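Type III effector NopAA (PDB 6SDU) hydrolyses xyloglucan as a family 12 glycoside hydrolase that rhizobia deliver through the type III secretion system. Local coordinates at residues S72-A77 / Y214-T219; D105-I110 / M120-Y125; A160-F165 / L178-K183. One frame throughout, in Å; residues are numbered along the deposited sequence.

Contact 1 of 3, residues S72-A77 / Y214-T219; sequences SYPHVA and YGVEIT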
loop_
_atom_site.group_PDB
_atom_site.type_symbol
_atom_site.label_atom_id
_atom_site.label_comp_id
_atom_site.label_asym_id
_atom_site.label_seq_id
_atom_site.Cartn_x
_atom_site.Cartn_y
_atom_site.Cartn_z
ATOM N N SER A 72 -9.447 7.459 0.386
ATOM C CA SER A 72 -8.435 7.785 1.367
ATOM C C SER A 72 -7.312 6.759 1.334
ATOM O O SER A 72 -7.479 5.630 0.859
ATOM C CB SER A 72 -9.072 7.844 2.754
ATOM O OG SER A 72 -9.522 6.546 3.134
ATOM N N TYR A 73 -6.149 7.177 1.819
ATOM C CA TYR A 73 -5.014 6.280 2.035
ATOM C C TYR A 73 -4.314 6.680 3.323
ATOM O O TYR A 73 -3.231 7.280 3.295
ATOM C CB TYR A 73 -4.044 6.298 0.849
ATOM C CG TYR A 73 -2.872 5.301 0.956
ATOM C CD1 TYR A 73 -3.091 3.940 1.177
ATOM C CD2 TYR A 73 -1.550 5.730 0.813
ATOM C CE1 TYR A 73 -2.025 3.033 1.263
ATOM C CE2 TYR A 73 -0.471 4.836 0.897
ATOM C CZ TYR A 73 -0.709 3.494 1.123
ATOM O OH TYR A 73 0.367 2.615 1.220
ATOM N N PRO A 74 -4.928 6.399 4.478
ATOM C CA PRO A 74 -4.197 6.553 5.748
ATOM C C PRO A 74 -2.965 5.658 5.745
ATOM O O PRO A 74 -3.043 4.465 5.420
ATOM C CB PRO A 74 -5.205 6.091 6.805
ATOM C CG PRO A 74 -6.200 5.258 6.058
ATOM C CD PRO A 74 -6.293 5.892 4.690
ATOM N N HIS A 75 -1.815 6.224 6.092
ATOM C CA HIS A 75 -0.628 5.392 5.958
ATOM C C HIS A 75 0.486 5.893 6.848
ATOM O O HIS A 75 0.496 7.040 7.292
ATOM C CB HIS A 75 -0.146 5.332 4.517
ATOM C CG HIS A 75 0.409 6.629 4.020
ATOM N ND1 HIS A 75 -0.391 7.630 3.513
ATOM C CD2 HIS A 75 1.682 7.079 3.925
ATOM C CE1 HIS A 75 0.364 8.644 3.131
ATOM N NE2 HIS A 75 1.624 8.342 3.384
ATOM N N VAL A 76 1.427 4.992 7.083
ATOM C CA VAL A 76 2.699 5.256 7.729
ATOM C C VAL A 76 3.745 5.265 6.615
ATOM O O VAL A 76 3.579 4.578 5.604
ATOM C CB VAL A 76 2.975 4.177 8.796
ATOM C CG1 VAL A 76 2.978 2.782 8.149
ATOM C CG2 VAL A 76 4.293 4.426 9.565
ATOM N N ALA A 77 4.766 6.109 6.740
ATOM C CA ALA A 77 5.792 6.231 5.708
ATOM C C ALA A 77 7.185 6.264 6.323
ATOM O O ALA A 77 7.388 6.821 7.406
ATOM C CB ALA A 77 5.577 7.499 4.835
ATOM N N TYR A 214 2.985 2.212 4.017
ATOM C CA TYR A 214 2.047 1.131 4.298
ATOM C C TYR A 214 0.751 1.681 4.894
ATOM O O TYR A 214 0.789 2.485 5.828
ATOM C CB TYR A 214 2.655 0.087 5.247
ATOM C CG TYR A 214 1.905 -1.229 5.242
ATOM C CD1 TYR A 214 1.895 -2.047 4.113
ATOM C CD2 TYR A 214 1.196 -1.659 6.370
ATOM C CE1 TYR A 214 1.209 -3.276 4.114
ATOM C CE2 TYR A 214 0.505 -2.879 6.383
ATOM C CZ TYR A 214 0.507 -3.678 5.252
ATOM O OH TYR A 214 -0.187 -4.885 5.263
ATOM N N GLY A 215 -0.380 1.206 4.383
ATOM C CA GLY A 215 -1.668 1.674 4.870
ATOM C C GLY A 215 -2.795 0.961 4.165
ATOM O O GLY A 215 -2.627 -0.179 3.727
ATOM N N VAL A 216 -3.968 1.606 4.106
ATOM C CA VAL A 216 -5.134 1.029 3.443
ATOM C C VAL A 216 -5.768 2.054 2.497
ATOM O O VAL A 216 -6.068 3.191 2.896
ATOM C CB VAL A 216 -6.150 0.470 4.476
ATOM C CG1 VAL A 216 -6.598 1.517 5.456
ATOM C CG2 VAL A 216 -7.342 -0.205 3.802
ATOM N N GLU A 217 -5.974 1.654 1.235
ATOM C CA GLU A 217 -6.721 2.467 0.277
ATOM C C GLU A 217 -8.189 2.096 0.433
ATOM O O GLU A 217 -8.580 0.982 0.067
ATOM C CB GLU A 217 -6.270 2.180 -1.153
ATOM C CG GLU A 217 -4.814 2.548 -1.479
ATOM C CD GLU A 217 -4.452 2.275 -2.932
ATOM O OE1 GLU A 217 -4.649 1.116 -3.410
ATOM O OE2 GLU A 217 -3.975 3.221 -3.594
ATOM N N ILE A 218 -9.010 3.009 0.957
ATOM C CA ILE A 218 -10.409 2.701 1.249
ATOM C C ILE A 218 -11.293 3.229 0.131
ATOM O O ILE A 218 -11.346 4.436 -0.134
ATOM C CB ILE A 218 -10.841 3.270 2.604
ATOM C CG1 ILE A 218 -9.916 2.752 3.691
ATOM C CG2 ILE A 218 -12.313 2.888 2.910
ATOM C CD1 ILE A 218 -10.142 3.391 5.000
ATOM N N THR A 219 -12.018 2.322 -0.509
ATOM C CA THR A 219 -13.030 2.743 -1.457
ATOM C C THR A 219 -14.392 2.846 -0.777
ATOM O O THR A 219 -15.123 3.815 -1.000
ATOM C CB THR A 219 -13.041 1.804 -2.675
ATOM O OG1 THR A 219 -11.840 2.027 -3.440
ATOM C CG2 THR A 219 -14.255 2.069 -3.581
#
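Tyr73 lays its ring across the backbone of Gly215 and Val216, with Glu217 at one end of the ring. The two strands, 72-83 and 208-218, are antiparallel neighbours in the sheet that binds the sugar in this glycoside hydrolase family 12 beta-jelly roll. Tyr73 CG stands opposite its own backbone N (chi1 -176°), which sends the ring over toward the other strand. Past CB, Tyr73 CG is 4.2 Å from Glu217 CG. CD1 lies 3.5 Å from Glu217 CG and meets the carbonyl oxygen of Val216. CE1 comes to 3.6 Å from Gly215 C. The phenol oxygen passes Gly215 N and ends in a hydrogen bond to Ala107 O on the next strand. His75 CB sits over one face of this ring, toward its rim.

The histidine is pinned in turn. His75 ND1 donates to Tyr73 O at 2.9 Å, and the acceptor lies only 2° out of the imidazole plane. His75 and Gly215 form a non-hydrogen-bonded pair with their CA atoms 4.0 Å apart. Gly215 has no CB to collide with Pro74 O and His75 CB. Val76 N donates to Tyr214 O, and Tyr214 N to Val76 O, both at 2.9 Å. Pro74 has no N-H to give, but its O accepts a longer bond from Val216 N. Beside it, Pro74 CG packs on Val216 CG1 at 3.8 Å.

Glu217 turns its extended chain past the Tyr73 ring, and its carboxylate plane is 74° from the ring plane. OE2 is hydrogen-bonded to O2 of the bound glucose unit, and OE1 lies near Asp105 OD1. Tyr73 thus buttresses the aliphatic part of Glu217, while the acidic end stays directed at the sugar.

Contact 2 of 3, residues D105-I110 / M120-Y125; sequences DVAYDI and MLWTNY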
loop_
_atom_site.group_PDB
_atom_site.type_symbol
_atom_site.label_atom_id
_atom_site.label_comp_id
_atom_site.label_asym_id
_atom_site.label_seq_id
_atom_site.Cartn_x
_atom_site.Cartn_y
_atom_site.Cartn_z
ATOM N N ASP A 105 -8.068 -2.167 0.090
ATOM C CA ASP A 105 -6.887 -2.991 -0.066
ATOM C C ASP A 105 -5.828 -2.448 0.877
ATOM O O ASP A 105 -5.631 -1.241 0.957
ATOM C CB ASP A 105 -6.416 -3.023 -1.514
ATOM C CG ASP A 105 -6.118 -1.640 -2.078
ATOM O OD1 ASP A 105 -4.942 -1.188 -1.991
ATOM O OD2 ASP A 105 -7.047 -1.026 -2.648
ATOM N N VAL A 106 -5.254 -3.332 1.687
ATOM C CA VAL A 106 -4.139 -2.998 2.555
ATOM C C VAL A 106 -2.888 -3.186 1.702
ATOM O O VAL A 106 -2.676 -4.273 1.155
ATOM C CB VAL A 106 -4.118 -3.906 3.801
ATOM C CG1 VAL A 106 -2.942 -3.573 4.690
ATOM C CG2 VAL A 106 -5.419 -3.737 4.587
ATOM N N ALA A 107 -2.070 -2.141 1.553
ATOM C CA ALA A 107 -0.961 -2.269 0.608
ATOM C C ALA A 107 0.283 -1.505 1.041
ATOM O O ALA A 107 0.192 -0.443 1.665
ATOM C CB ALA A 107 -1.366 -1.756 -0.783
ATOM N N TYR A 108 1.451 -2.044 0.636
ATOM C CA TYR A 108 2.702 -1.301 0.621
ATOM C C TYR A 108 2.653 -0.348 -0.563
ATOM O O TYR A 108 2.121 -0.694 -1.625
ATOM C CB TYR A 108 3.909 -2.236 0.441
ATOM C CG TYR A 108 4.382 -2.844 1.721
ATOM C CD1 TYR A 108 5.222 -2.142 2.575
ATOM C CD2 TYR A 108 3.942 -4.101 2.109
ATOM C CE1 TYR A 108 5.641 -2.691 3.774
ATOM C CE2 TYR A 108 4.360 -4.665 3.305
ATOM C CZ TYR A 108 5.195 -3.945 4.140
ATOM O OH TYR A 108 5.611 -4.481 5.335
ATOM N N ASP A 109 3.162 0.861 -0.372
ATOM C CA ASP A 109 3.243 1.868 -1.431
ATOM C C ASP A 109 4.696 2.336 -1.470
ATOM O O ASP A 109 5.144 3.075 -0.592
ATOM C CB ASP A 109 2.270 3.023 -1.165
ATOM C CG ASP A 109 1.747 3.685 -2.448
ATOM O OD1 ASP A 109 1.617 3.014 -3.500
ATOM O OD2 ASP A 109 1.483 4.900 -2.403
ATOM N N ILE A 110 5.456 1.872 -2.456
ATOM C CA ILE A 110 6.878 2.164 -2.547
ATOM C C ILE A 110 7.111 3.109 -3.722
ATOM O O ILE A 110 6.690 2.826 -4.850
ATOM C CB ILE A 110 7.695 0.867 -2.676
ATOM C CG1 ILE A 110 7.440 -0.021 -1.469
ATOM C CG2 ILE A 110 9.235 1.158 -2.825
ATOM C CD1 ILE A 110 7.580 -1.481 -1.766
ATOM N N MET A 120 3.350 -1.182 -5.700
ATOM C CA MET A 120 2.359 -1.534 -4.684
ATOM C C MET A 120 2.424 -3.025 -4.392
ATOM O O MET A 120 2.578 -3.841 -5.308
ATOM C CB MET A 120 0.931 -1.184 -5.129
ATOM C CG MET A 120 0.667 0.274 -5.547
ATOM S SD MET A 120 -1.100 0.672 -5.427
ATOM C CE MET A 120 -1.240 0.839 -3.652
ATOM N N LEU A 121 2.323 -3.377 -3.120
ATOM C CA LEU A 121 2.234 -4.769 -2.696
ATOM C C LEU A 121 0.978 -4.891 -1.846
ATOM O O LEU A 121 0.934 -4.353 -0.739
ATOM C CB LEU A 121 3.475 -5.217 -1.913
ATOM C CG LEU A 121 4.855 -4.720 -2.391
ATOM C CD1 LEU A 121 5.949 -5.094 -1.373
ATOM C CD2 LEU A 121 5.177 -5.284 -3.764
ATOM N N TRP A 122 -0.051 -5.548 -2.386
ATOM C CA TRP A 122 -1.336 -5.743 -1.695
ATOM C C TRP A 122 -1.267 -7.004 -0.824
ATOM O O TRP A 122 -1.192 -8.120 -1.346
ATOM C CB TRP A 122 -2.477 -5.867 -2.708
ATOM C CG TRP A 122 -2.787 -4.616 -3.545
ATOM C CD1 TRP A 122 -1.935 -3.582 -3.851
ATOM C CD2 TRP A 122 -4.035 -4.306 -4.189
ATOM N NE1 TRP A 122 -2.581 -2.642 -4.630
ATOM C CE2 TRP A 122 -3.869 -3.061 -4.849
ATOM C CE3 TRP A 122 -5.285 -4.951 -4.254
ATOM C CZ2 TRP A 122 -4.902 -2.450 -5.577
ATOM C CZ3 TRP A 122 -6.324 -4.339 -4.977
ATOM C CH2 TRP A 122 -6.120 -3.097 -5.621
ATOM N N THR A 123 -1.319 -6.840 0.497
ATOM C CA THR A 123 -1.257 -8.005 1.386
ATOM C C THR A 123 -2.629 -8.608 1.683
ATOM O O THR A 123 -2.746 -9.828 1.769
ATOM C CB THR A 123 -0.567 -7.645 2.703
ATOM O OG1 THR A 123 -1.331 -6.637 3.400
ATOM C CG2 THR A 123 0.854 -7.165 2.440
ATOM N N ASN A 124 -3.657 -7.787 1.913
ATOM C CA ASN A 124 -5.015 -8.271 2.169
ATOM C C ASN A 124 -5.957 -7.255 1.538
ATOM O O ASN A 124 -5.687 -6.050 1.572
ATOM C CB ASN A 124 -5.314 -8.449 3.672
ATOM C CG ASN A 124 -6.527 -9.365 3.944
ATOM O OD1 ASN A 124 -7.196 -9.859 3.023
ATOM N ND2 ASN A 124 -6.817 -9.573 5.218
ATOM N N TYR A 125 -7.009 -7.740 0.889
ATOM C CA TYR A 125 -7.867 -6.854 0.114
ATOM C C TYR A 125 -9.223 -7.527 -0.051
ATOM O O TYR A 125 -9.391 -8.709 0.258
ATOM C CB TYR A 125 -7.215 -6.494 -1.233
ATOM C CG TYR A 125 -6.536 -7.663 -1.961
ATOM C CD1 TYR A 125 -5.267 -8.135 -1.569
ATOM C CD2 TYR A 125 -7.145 -8.267 -3.048
ATOM C CE1 TYR A 125 -4.655 -9.188 -2.227
ATOM C CE2 TYR A 125 -6.538 -9.321 -3.717
ATOM C CZ TYR A 125 -5.304 -9.783 -3.305
ATOM O OH TYR A 125 -4.726 -10.824 -3.978
#
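Asp105 to Asp109 pair antiparallel with Met120 to Tyr125, and the short strand axes come within 4.3 Å, with 156° between their N-to-C directions. Tyr108 and Leu121 form a hydrogen-bonded pair, with Tyr108 N 2.7 Å from Leu121 O and a second bond returning from Leu121 N to Tyr108 O. Further along, the register slips by one residue. Val106 N donates to Asn124 O at 2.8 Å, but Val106 O accepts from Thr123 N at 3.0 Å. Thr123 and Asn124 therefore both stand opposite Val106, which makes a beta bulge. The extra residue lets Trp122 and Tyr125 point to the same face, as Ala107 and Asp105 do.

On that face the Asp105 carboxylate is stacked on the Trp122 indole, the two planes only 5° apart. OD1 lies 3.6 Å above the indole plane, over its centre, and CB rests over the six-membered ring. A chi1 of 57° at Asp105 swings CG between the backbone N and C and brings the carboxylate over the indole. Ala107 CB touches Trp122 CD1. Met120 SD is at the indole edge, in its plane, while Met120 CE lies 3.9 Å from Ala107 CB and also meets Asp109 OD1. Asp109 OD2 is hydrogen-bonded to Trp111 NE1.

This hairpin, strands 103-112 and 117-125, lies at the middle of the sugar-binding sheet of the beta-jelly roll. Met120 and Trp122 both touch the bound glucose.

The opposite face looks toward the second sheet. Tyr108 CB packs on Leu121 CB at 3.8 Å, and Leu121 CD1 reaches Ile110 CD1. Tyr108 OH is hydrogen-bonded to Ser92 OG of that sheet. Thr123 puts CG2 at the edge of the Tyr108 ring. Thr123 OG1 is hydrogen-bonded to Tyr214 OH and also lies 3.7 Å from Val106 CG1.

Contact 3 of 3, residues A160-F165 / L178-K183; sequences ATWNVF and LLRTSK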
loop_
_atom_site.group_PDB
_atom_site.type_symbol
_atom_site.label_atom_id
_atom_site.label_comp_id
_atom_site.label_asym_id
_atom_site.label_seq_id
_atom_site.Cartn_x
_atom_site.Cartn_y
_atom_site.Cartn_z
ATOM N N ALA A 160 7.078 -14.458 -1.156
ATOM C CA ALA A 160 5.669 -14.762 -1.373
ATOM C C ALA A 160 5.419 -14.938 -2.862
ATOM O O ALA A 160 6.298 -14.701 -3.688
ATOM C CB ALA A 160 4.761 -13.675 -0.790
ATOM N N THR A 161 4.211 -15.393 -3.188
ATOM C CA THR A 161 3.764 -15.529 -4.570
ATOM C C THR A 161 2.768 -14.426 -4.885
ATOM O O THR A 161 1.873 -14.145 -4.080
ATOM C CB THR A 161 3.147 -16.903 -4.815
ATOM O OG1 THR A 161 4.129 -17.909 -4.528
ATOM C CG2 THR A 161 2.686 -17.035 -6.264
ATOM N N TRP A 162 2.925 -13.801 -6.048
ATOM C CA TRP A 162 2.151 -12.624 -6.390
ATOM C C TRP A 162 1.663 -12.711 -7.822
ATOM O O TRP A 162 2.230 -13.427 -8.646
ATOM C CB TRP A 162 2.972 -11.333 -6.249
ATOM C CG TRP A 162 3.804 -11.174 -5.012
ATOM C CD1 TRP A 162 5.047 -11.666 -4.806
ATOM C CD2 TRP A 162 3.482 -10.405 -3.838
ATOM N NE1 TRP A 162 5.521 -11.279 -3.574
ATOM C CE2 TRP A 162 4.576 -10.509 -2.957
ATOM C CE3 TRP A 162 2.370 -9.658 -3.441
ATOM C CZ2 TRP A 162 4.597 -9.890 -1.710
ATOM C CZ3 TRP A 162 2.391 -9.041 -2.192
ATOM C CH2 TRP A 162 3.492 -9.166 -1.345
ATOM N N ASN A 163 0.606 -11.948 -8.103
ATOM C CA ASN A 163 0.174 -11.610 -9.455
ATOM C C ASN A 163 0.543 -10.151 -9.710
ATOM O O ASN A 163 0.347 -9.303 -8.827
ATOM C CB ASN A 163 -1.330 -11.814 -9.630
ATOM C CG ASN A 163 -1.706 -13.271 -9.773
ATOM O OD1 ASN A 163 -0.878 -14.095 -10.170
ATOM N ND2 ASN A 163 -2.964 -13.602 -9.450
ATOM N N VAL A 164 1.142 -9.877 -10.879
ATOM C CA VAL A 164 1.713 -8.574 -11.211
ATOM C C VAL A 164 0.840 -7.859 -12.234
ATOM O O VAL A 164 0.434 -8.448 -13.245
ATOM C CB VAL A 164 3.157 -8.726 -11.719
ATOM C CG1 VAL A 164 3.799 -7.349 -11.980
ATOM C CG2 VAL A 164 3.950 -9.489 -10.685
ATOM N N PHE A 165 0.575 -6.573 -11.977
ATOM C CA PHE A 165 -0.258 -5.743 -12.830
ATOM C C PHE A 165 0.496 -4.474 -13.212
ATOM O O PHE A 165 1.345 -3.991 -12.452
ATOM C CB PHE A 165 -1.557 -5.383 -12.130
ATOM C CG PHE A 165 -2.389 -6.556 -11.788
ATOM C CD1 PHE A 165 -2.134 -7.290 -10.642
ATOM C CD2 PHE A 165 -3.443 -6.935 -12.621
ATOM C CE1 PHE A 165 -2.913 -8.400 -10.332
ATOM C CE2 PHE A 165 -4.230 -8.032 -12.317
ATOM C CZ PHE A 165 -3.972 -8.765 -11.170
ATOM N N LEU A 178 1.647 -5.645 -7.131
ATOM C CA LEU A 178 1.722 -7.072 -6.851
ATOM C C LEU A 178 0.625 -7.418 -5.849
ATOM O O LEU A 178 0.586 -6.846 -4.755
ATOM C CB LEU A 178 3.098 -7.463 -6.310
ATOM C CG LEU A 178 4.193 -7.569 -7.378
ATOM C CD1 LEU A 178 4.578 -6.216 -7.916
ATOM C CD2 LEU A 178 5.426 -8.294 -6.806
ATOM N N LEU A 179 -0.255 -8.343 -6.219
ATOM C CA LEU A 179 -1.342 -8.799 -5.356
ATOM C C LEU A 179 -0.958 -10.184 -4.857
ATOM O O LEU A 179 -0.700 -11.076 -5.664
ATOM C CB LEU A 179 -2.679 -8.855 -6.111
ATOM C CG LEU A 179 -3.532 -7.589 -6.168
ATOM C CD1 LEU A 179 -2.781 -6.425 -6.775
ATOM C CD2 LEU A 179 -4.840 -7.863 -6.949
ATOM N N ARG A 180 -0.890 -10.357 -3.537
ATOM C CA ARG A 180 -0.526 -11.662 -2.998
ATOM C C ARG A 180 -1.574 -12.694 -3.391
ATOM O O ARG A 180 -2.775 -12.488 -3.178
ATOM C CB ARG A 180 -0.400 -11.600 -1.479
ATOM C CG ARG A 180 1.027 -11.719 -1.003
ATOM C CD ARG A 180 1.096 -11.888 0.477
ATOM N NE ARG A 180 0.800 -13.262 0.829
ATOM C CZ ARG A 180 1.539 -13.991 1.644
ATOM N NH1 ARG A 180 2.624 -13.478 2.197
ATOM N NH2 ARG A 180 1.182 -15.228 1.905
ATOM N N THR A 181 -1.112 -13.818 -3.958
ATOM C CA THR A 181 -2.036 -14.872 -4.370
ATOM C C THR A 181 -2.724 -15.498 -3.173
ATOM O O THR A 181 -3.812 -16.062 -3.321
ATOM C CB THR A 181 -1.319 -15.939 -5.201
ATOM O OG1 THR A 181 -0.254 -16.531 -4.434
ATOM C CG2 THR A 181 -0.770 -15.309 -6.480
ATOM N N SER A 182 -2.064 -15.502 -2.013
ATOM C CA SER A 182 -2.676 -15.878 -0.746
ATOM C C SER A 182 -2.658 -14.662 0.182
ATOM O O SER A 182 -1.588 -14.150 0.522
ATOM C CB SER A 182 -1.955 -17.076 -0.117
ATOM O OG SER A 182 -2.718 -17.601 0.949
ATOM N N LYS A 183 -3.836 -14.184 0.572
ATOM C CA LYS A 183 -3.915 -13.024 1.451
ATOM C C LYS A 183 -3.432 -13.393 2.845
ATOM O O LYS A 183 -3.585 -14.534 3.293
ATOM C CB LYS A 183 -5.344 -12.504 1.530
ATOM C CG LYS A 183 -5.941 -12.081 0.199
ATOM C CD LYS A 183 -7.475 -12.023 0.300
ATOM C CE LYS A 183 -8.081 -11.554 -1.018
ATOM N NZ LYS A 183 -9.508 -11.196 -0.836
#
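Trp162 is clasped between Leu178 and Arg180 in the beta hairpin of strands 160-168 and 174-180, near one edge of the sugar-binding sheet. Leu178 CD2 lies over the five-membered ring, 4.0 Å from its centroid, as a CH-pi contact. From the opposite face Arg180 CG presses on the six-membered ring, 3.5 Å from its centroid. Ala160 CB and Arg180 CG lie over the same face, both offset toward its rim, and Ala160 CB is also over the Arg180 guanidinium. The guanidinium plane is turned 74° from the indole; the touching is done by CG, as a CH-pi contact.

The next layer is Val164 CG2 on Leu178 CG, side by side at 3.8 Å. On the other face of the sheet, Phe165 CE1 meets Leu179 CD2, and their side chains cross at about a right angle.

Backbone bonds hold this register. Asn163 and Leu179 exchange two, with Leu179 N 2.8 Å from Asn163 O. Thr161 O accepts a straight bond from Thr181 N and a weak one from Thr181 OG1.

Farther out, Trp162 NE1 gives its hydrogen to Val157 O, which, with the packing on both faces, restricts the rotation of the indole. Asn163 is gripped at both ends of its amide, by Ser129 O and Asn154 N. The Arg180 chain, bent at chi3 (79°), is tied to its own segment by NE, 2.6 Å from Ser182 O.

In the fold
From the N terminus, 72-77 comes first, but contact 1 closes only when 214-219 arrives, 137 residues later. Contacts 2 and 3 both nest inside that long loop. They follow one another in series, each closing a short hairpin, and none cross. All three lie in one sheet, where strand 208-218 neighbours 103-112, and 117-125 runs parallel to 174-180. Contact 1 meets contact 2 through the Glu217 N to Asp105 O bond and the Tyr214 to Thr123 hydroxyl pair. Contact 2 meets contact 3 where Tyr125 OH reaches Arg180 O and Lys183 NZ reaches Tyr125 O. Contacts 1 and 3 do not touch.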